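Local coordinates for putative uncharacterized protein (PDB 5BYP) that is of unknown function but has a lipocalin-like fold of the calycin clan and, like its relatives, may bind a small molecule, at residues H80-V84 and G96-E100; F53-Y57 and T67-D71; D28-Y32 and A41-N45. All blocks are in the same frame, centred on the assembly; numbering follows the deposited sequence.

Contact 1 (H80-V84 and G96-E100); sequences HEELV and GDTGE
His-80 reaches from the helix to the turn Gly-96 to Gly-99 and gives its NE2-H to the carbonyl O of Asp-97 at 2.8 Å. CG stands anti to the backbone N (chi1 -175°), which carries the imidazole out from the helix; the carbonyl O lies 19° off the ring plane. ND1 is engaged by Pro-70 O. Histidine suits this place because its flat ring offers a nitrogen to a partner on each flank. One helical position on, Glu-81 bends at CG and brings its carboxylate up to that of Asp-97, with OE2 2.9 Å from OD1 and the planes 39° apart. These are like charges close together with no bond between them, and Glu-77 stands nearby as a third. Val-84, a turn later, lays CG1 over one face of the His-80 ring, toward its rim and 3.5 Å above its plane, and packs both methyls against Asp-97 O. The same CG1 lies 4.0 Å from CA of Gly-99, whose positive phi and lack of a side chain fit the end of this type I turn, since a CB would run into the His-80 ring. Helix 77-84 is thus joined to the loop between helix 87-92 and strand 100-108, Tyr-89 OH holding Gly-96 O and Gly-99 pairing with Leu-68 of strand 63-68.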
# COMPACT_ATOMS: atom_id res chain seq x y z
N HIS A 80 -16.05 -3.43 6.44
CA HIS A 80 -14.97 -4.01 5.62
C HIS A 80 -15.45 -4.22 4.19
O HIS A 80 -14.76 -3.82 3.26
CB HIS A 80 -14.47 -5.35 6.21
CG HIS A 80 -13.29 -5.94 5.49
ND1 HIS A 80 -12.01 -5.47 5.69
CD2 HIS A 80 -13.24 -6.96 4.60
CE1 HIS A 80 -11.23 -6.21 4.93
NE2 HIS A 80 -11.92 -7.11 4.25
N GLU A 81 -16.65 -4.82 4.03
CA GLU A 81 -17.24 -5.09 2.72
C GLU A 81 -17.56 -3.78 1.97
O GLU A 81 -17.33 -3.70 0.75
CB GLU A 81 -18.47 -6.00 2.81
CG GLU A 81 -18.11 -7.46 3.03
CD GLU A 81 -17.07 -8.09 2.11
OE1 GLU A 81 -17.30 -8.13 0.88
OE2 GLU A 81 -16.03 -8.55 2.61
N GLU A 82 -17.99 -2.71 2.70
CA GLU A 82 -18.20 -1.38 2.09
C GLU A 82 -16.88 -0.82 1.52
O GLU A 82 -16.89 -0.13 0.52
CB GLU A 82 -18.80 -0.39 3.10
CG GLU A 82 -20.25 -0.69 3.48
CD GLU A 82 -20.88 0.18 4.56
OE1 GLU A 82 -20.34 1.28 4.83
OE2 GLU A 82 -21.94 -0.21 5.11
N LEU A 83 -15.75 -1.16 2.15
CA LEU A 83 -14.43 -0.65 1.74
C LEU A 83 -13.86 -1.45 0.59
O LEU A 83 -13.49 -0.86 -0.42
CB LEU A 83 -13.46 -0.69 2.95
CG LEU A 83 -11.96 -0.58 2.66
CD1 LEU A 83 -11.60 0.79 2.19
CD2 LEU A 83 -11.12 -0.97 3.88
N VAL A 84 -13.74 -2.79 0.75
CA VAL A 84 -13.08 -3.67 -0.22
C VAL A 84 -13.87 -3.79 -1.54
O VAL A 84 -13.31 -4.29 -2.51
CB VAL A 84 -12.73 -5.08 0.34
CG1 VAL A 84 -11.63 -4.98 1.37
CG2 VAL A 84 -13.94 -5.79 0.92
N GLY A 96 -7.90 -7.40 -3.16
CA GLY A 96 -8.99 -8.35 -3.06
C GLY A 96 -9.82 -8.19 -1.81
O GLY A 96 -9.58 -7.28 -1.00
N ASP A 97 -10.78 -9.11 -1.61
CA ASP A 97 -11.75 -9.09 -0.51
C ASP A 97 -11.11 -9.04 0.89
O ASP A 97 -11.72 -8.50 1.82
CB ASP A 97 -12.65 -10.34 -0.61
CG ASP A 97 -13.75 -10.41 0.42
OD1 ASP A 97 -14.77 -9.67 0.26
OD2 ASP A 97 -13.61 -11.20 1.37
N THR A 98 -9.91 -9.60 1.03
CA THR A 98 -9.28 -9.70 2.35
C THR A 98 -8.81 -8.31 2.89
O THR A 98 -8.80 -8.11 4.11
CB THR A 98 -8.13 -10.73 2.31
OG1 THR A 98 -7.80 -11.11 3.64
CG2 THR A 98 -6.88 -10.23 1.58
N GLY A 99 -8.43 -7.39 1.98
CA GLY A 99 -7.93 -6.06 2.36
C GLY A 99 -6.60 -6.14 3.06
O GLY A 99 -6.32 -5.37 3.98
N GLU A 100 -5.80 -7.13 2.65
CA GLU A 100 -4.48 -7.45 3.18
C GLU A 100 -3.58 -7.93 2.07
O GLU A 100 -4.03 -8.70 1.23
CB GLU A 100 -4.61 -8.55 4.27
CG GLU A 100 -3.35 -8.77 5.12
CD GLU A 100 -2.14 -9.56 4.59
OE1 GLU A 100 -2.25 -10.22 3.53
OE2 GLU A 100 -1.10 -9.55 5.29

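Contact 2 (F53-Y57 and T67-D71); sequences FYGYY and TLWPD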
# COMPACT_ATOMS: atom_id res chain seq x y z
N PHE A 53 -6.48 6.13 3.10
CA PHE A 53 -6.71 4.80 3.64
C PHE A 53 -5.83 4.57 4.82
O PHE A 53 -4.80 5.22 4.94
CB PHE A 53 -6.46 3.74 2.58
CG PHE A 53 -7.35 3.86 1.39
CD1 PHE A 53 -8.62 3.32 1.40
CD2 PHE A 53 -6.89 4.44 0.21
CE1 PHE A 53 -9.44 3.41 0.27
CE2 PHE A 53 -7.70 4.52 -0.91
CZ PHE A 53 -8.97 4.01 -0.88
N TYR A 54 -6.22 3.67 5.72
CA TYR A 54 -5.42 3.44 6.91
C TYR A 54 -5.48 1.97 7.32
O TYR A 54 -6.36 1.23 6.90
CB TYR A 54 -5.85 4.39 8.06
CG TYR A 54 -7.24 4.17 8.61
CD1 TYR A 54 -8.37 4.56 7.88
CD2 TYR A 54 -7.44 3.75 9.92
CE1 TYR A 54 -9.65 4.41 8.40
CE2 TYR A 54 -8.71 3.62 10.47
CZ TYR A 54 -9.82 3.95 9.70
OH TYR A 54 -11.08 3.83 10.24
N GLY A 55 -4.50 1.56 8.08
CA GLY A 55 -4.41 0.20 8.57
C GLY A 55 -3.22 -0.00 9.46
O GLY A 55 -2.73 0.95 10.08
N TYR A 56 -2.73 -1.23 9.51
CA TYR A 56 -1.53 -1.54 10.31
C TYR A 56 -0.62 -2.47 9.52
O TYR A 56 -1.07 -3.10 8.56
CB TYR A 56 -1.90 -2.16 11.67
CG TYR A 56 -2.71 -3.43 11.56
CD1 TYR A 56 -4.09 -3.39 11.42
CD2 TYR A 56 -2.10 -4.68 11.63
CE1 TYR A 56 -4.85 -4.56 11.37
CE2 TYR A 56 -2.84 -5.86 11.54
CZ TYR A 56 -4.22 -5.79 11.42
OH TYR A 56 -4.94 -6.96 11.33
N TYR A 57 0.66 -2.53 9.91
CA TYR A 57 1.60 -3.42 9.25
C TYR A 57 2.31 -4.25 10.28
O TYR A 57 2.37 -3.85 11.43
CB TYR A 57 2.61 -2.65 8.37
CG TYR A 57 3.47 -1.66 9.11
CD1 TYR A 57 3.05 -0.35 9.30
CD2 TYR A 57 4.71 -2.03 9.62
CE1 TYR A 57 3.84 0.58 9.98
CE2 TYR A 57 5.50 -1.12 10.33
CZ TYR A 57 5.06 0.18 10.51
OH TYR A 57 5.83 1.10 11.20
N THR A 67 -2.33 -4.64 6.44
CA THR A 67 -3.76 -4.92 6.63
C THR A 67 -4.50 -3.60 6.74
O THR A 67 -4.08 -2.73 7.49
CB THR A 67 -3.98 -5.81 7.86
OG1 THR A 67 -3.09 -6.92 7.82
CG2 THR A 67 -5.41 -6.29 7.99
N LEU A 68 -5.58 -3.44 5.95
CA LEU A 68 -6.38 -2.21 5.98
C LEU A 68 -7.48 -2.28 7.04
O LEU A 68 -8.17 -3.30 7.16
CB LEU A 68 -7.01 -1.91 4.63
CG LEU A 68 -6.09 -1.56 3.49
CD1 LEU A 68 -6.87 -0.93 2.39
CD2 LEU A 68 -4.98 -0.61 3.94
N TRP A 69 -7.73 -1.14 7.70
CA TRP A 69 -8.76 -1.01 8.71
C TRP A 69 -10.04 -0.39 8.13
O TRP A 69 -9.97 0.60 7.40
CB TRP A 69 -8.25 -0.19 9.88
CG TRP A 69 -9.06 -0.41 11.11
CD1 TRP A 69 -10.10 0.34 11.54
CD2 TRP A 69 -9.06 -1.61 11.92
NE1 TRP A 69 -10.67 -0.23 12.65
CE2 TRP A 69 -10.07 -1.45 12.89
CE3 TRP A 69 -8.29 -2.80 11.93
CZ2 TRP A 69 -10.32 -2.39 13.88
CZ3 TRP A 69 -8.53 -3.73 12.91
CH2 TRP A 69 -9.51 -3.52 13.89
N PRO A 70 -11.24 -0.95 8.39
CA PRO A 70 -11.56 -2.10 9.25
C PRO A 70 -11.22 -3.42 8.60
O PRO A 70 -11.38 -3.58 7.39
CB PRO A 70 -13.07 -1.97 9.45
CG PRO A 70 -13.56 -1.32 8.20
CD PRO A 70 -12.48 -0.36 7.82
N ASP A 71 -10.77 -4.38 9.41
CA ASP A 71 -10.43 -5.70 8.94
C ASP A 71 -11.71 -6.54 8.80
O ASP A 71 -12.80 -6.01 8.98
CB ASP A 71 -9.40 -6.34 9.88
CG ASP A 71 -9.83 -6.54 11.34
OD1 ASP A 71 -10.99 -6.16 11.70
OD2 ASP A 71 -9.00 -7.08 12.13
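Tyr-56 and Thr-67 satisfy each other's backbones as an antiparallel hydrogen-bonded pair: Tyr-56 N gives to Thr-67 O and Thr-67 N to Tyr-56 O, each at 2.9 Å. Further along, Trp-69 N donates to Tyr-54 O at 2.9 Å. Between these bonds Gly-55 faces Leu-68 as a non-hydrogen-bonded pair; the backbone of Gly-55 bonds instead to Phe-39 of strand 38-43, and that of Leu-68 is taken up outside the hairpin. Gly-55 fits because a CB there would drive into Thr-67 O. Strands 51-60 and 63-68 form one hairpin of the up-and-down antiparallel barrel that marks the lipocalin-like fold. On the face shared by Tyr-56 and Thr-67 the beta-branched threonine sets CB over the phenol ring, a CH-pi contact 3.9 Å from its centroid, while CG2 lies 3.4 Å from Tyr-56 OH. Tyr-56 CG lies between the backbone N and the carbonyl carbon (chi1 58°), which brings the ring alongside Thr-67. With an alanine here the OG1 and CG2 branches are gone, and the Tyr-56 ring would probably lose its neighbour beside OH and be freer to turn. Trp-69 adds apolar cover: CE3 meets the edge of the Tyr-56 ring at CE1, and CD1 lies 3.7 Å from Tyr-54 CE2, those two rings being inclined obliquely at 48°. Asp-71 OD1 is taken up by Asn-76 ND2 and Ser-73 OG.

Contact 3 (D28-Y32 and A41-N45); sequences DSIFY and AYCMN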
# COMPACT_ATOMS: atom_id res chain seq x y z
N ASP A 28 2.38 8.85 -9.75
CA ASP A 28 2.74 10.14 -9.12
C ASP A 28 1.80 10.49 -7.99
O ASP A 28 2.20 11.16 -7.03
CB ASP A 28 2.74 11.28 -10.18
CG ASP A 28 1.37 11.59 -10.82
OD1 ASP A 28 0.54 10.65 -10.94
OD2 ASP A 28 1.17 12.76 -11.26
N SER A 29 0.55 10.03 -8.12
CA SER A 29 -0.58 10.28 -7.23
C SER A 29 -0.54 9.43 -5.92
O SER A 29 -1.25 9.78 -4.98
CB SER A 29 -1.87 9.98 -7.99
OG SER A 29 -3.03 10.09 -7.19
N ILE A 30 0.26 8.35 -5.87
CA ILE A 30 0.21 7.40 -4.75
C ILE A 30 1.36 7.59 -3.72
O ILE A 30 2.53 7.72 -4.09
CB ILE A 30 0.20 5.95 -5.32
CG1 ILE A 30 -1.11 5.70 -6.14
CG2 ILE A 30 0.41 4.88 -4.22
CD1 ILE A 30 -1.32 4.28 -6.73
N PHE A 31 0.99 7.55 -2.42
CA PHE A 31 1.90 7.64 -1.28
C PHE A 31 1.52 6.61 -0.22
O PHE A 31 0.33 6.35 -0.00
CB PHE A 31 1.86 9.05 -0.67
CG PHE A 31 2.29 10.16 -1.60
CD1 PHE A 31 1.39 10.72 -2.51
CD2 PHE A 31 3.57 10.69 -1.54
CE1 PHE A 31 1.78 11.74 -3.37
CE2 PHE A 31 3.95 11.75 -2.37
CZ PHE A 31 3.06 12.25 -3.29
N TYR A 32 2.53 6.00 0.44
CA TYR A 32 2.37 5.06 1.57
C TYR A 32 3.02 5.68 2.78
O TYR A 32 4.09 6.25 2.66
CB TYR A 32 3.01 3.69 1.27
CG TYR A 32 2.17 2.71 0.45
CD1 TYR A 32 1.30 3.16 -0.54
CD2 TYR A 32 2.38 1.33 0.55
CE1 TYR A 32 0.63 2.27 -1.37
CE2 TYR A 32 1.67 0.43 -0.24
CZ TYR A 32 0.82 0.91 -1.22
OH TYR A 32 0.17 0.02 -2.03
N ALA A 41 -2.20 5.51 3.55
CA ALA A 41 -2.02 5.55 2.11
C ALA A 41 -2.92 6.65 1.52
O ALA A 41 -4.03 6.87 2.03
CB ALA A 41 -2.36 4.20 1.50
N TYR A 42 -2.41 7.41 0.51
CA TYR A 42 -3.18 8.51 -0.10
C TYR A 42 -3.01 8.58 -1.63
O TYR A 42 -1.91 8.37 -2.16
CB TYR A 42 -2.84 9.89 0.50
CG TYR A 42 -1.94 9.88 1.72
CD1 TYR A 42 -2.45 9.61 2.99
CD2 TYR A 42 -0.62 10.28 1.63
CE1 TYR A 42 -1.64 9.62 4.12
CE2 TYR A 42 0.20 10.32 2.76
CZ TYR A 42 -0.32 10.00 4.00
OH TYR A 42 0.48 10.05 5.13
N CYS A 43 -4.13 8.90 -2.31
CA CYS A 43 -4.22 9.11 -3.76
C CYS A 43 -4.49 10.55 -4.02
O CYS A 43 -5.49 11.07 -3.56
CB CYS A 43 -5.29 8.22 -4.37
SG CYS A 43 -5.26 8.18 -6.17
N MSE A 44 -3.59 11.20 -4.74
CA MSE A 44 -3.68 12.64 -4.97
C MSE A 44 -4.61 13.00 -6.10
O MSE A 44 -5.23 12.14 -6.74
CB MSE A 44 -2.29 13.24 -5.23
CG MSE A 44 -1.43 13.34 -3.97
SE MSE A 44 -2.09 14.60 -2.59
CE MSE A 44 -1.30 13.71 -0.96
N ASN A 45 -4.77 14.30 -6.27
CA ASN A 45 -5.55 14.97 -7.29
C ASN A 45 -5.03 16.41 -7.34
O ASN A 45 -5.05 17.10 -6.31
CB ASN A 45 -7.06 14.88 -7.00
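A beta hairpin of the lipocalin-like barrel, strands 30-35 and 38-43, is held here at its open end, the short strand axes running antiparallel at 170° and 4.8 Å apart. Phe-31 and Tyr-42 form the hydrogen-bonded pair: Phe-31 N gives to Tyr-42 O and Tyr-42 N to Phe-31 O, each 3.0 Å long. Their side chains share one face of the sheet, where Phe-31 CB rests 3.6 Å from Tyr-42 CD2. The Phe-31 ring swings the other way along the strand, CG anti to the carbonyl carbon (chi1 -61°), and CE1 comes within 3.6 Å of Met-44 CG. Met-44, a selenomethionine in the crystal, crosses the Phe-31 side chain at about a right angle, its flexible chain bending at CG to do so. On the opposite face Ile-30, Tyr-32, Ala-41 and Cys-43 all touch Phe-92 of helix 87-92, and largely apolar side chains suit this side, where Ile-30, Tyr-32 and Ala-41 are buried. Ala-41 is small enough to lie beside the larger Tyr-32, CB to CD1 at 4.3 Å. At Ser-29 and Met-44 the pairing goes on: Ser-29 O accepts the N-H of Met-44 at 2.7 Å. A short hydroxyl can reach the facing backbone: Ser-29 OG donates to Met-44 O at 3.0 Å, approaching from above the carbonyl plane, 44° out of it.

Along the chain contact 3 comes first, then contact 2, then contact 1. Contacts 2 and 3, centres about 16 Å apart, meet on neighbouring strands 38-43 and 51-60 of one sheet, where Phe-53 N makes a probable hydrogen bond of 2.8 Å to Ala-41 O. Contact 1 lies about 10 Å from contact 2, centre to centre, and two probable hydrogen bonds join them: His-80 ND1 to Pro-70 O at 2.6 Å and Gly-99 O to Leu-68 N at 2.9 Å. Contacts 1 and 3 do not touch, nearest atoms about 10 Å apart; helix 87-92 spans them, its Tyr-89 OH bonded to Gly-96 O of contact 1 and its Phe-92 packed on Ala-41 and Cys-43 of contact 3.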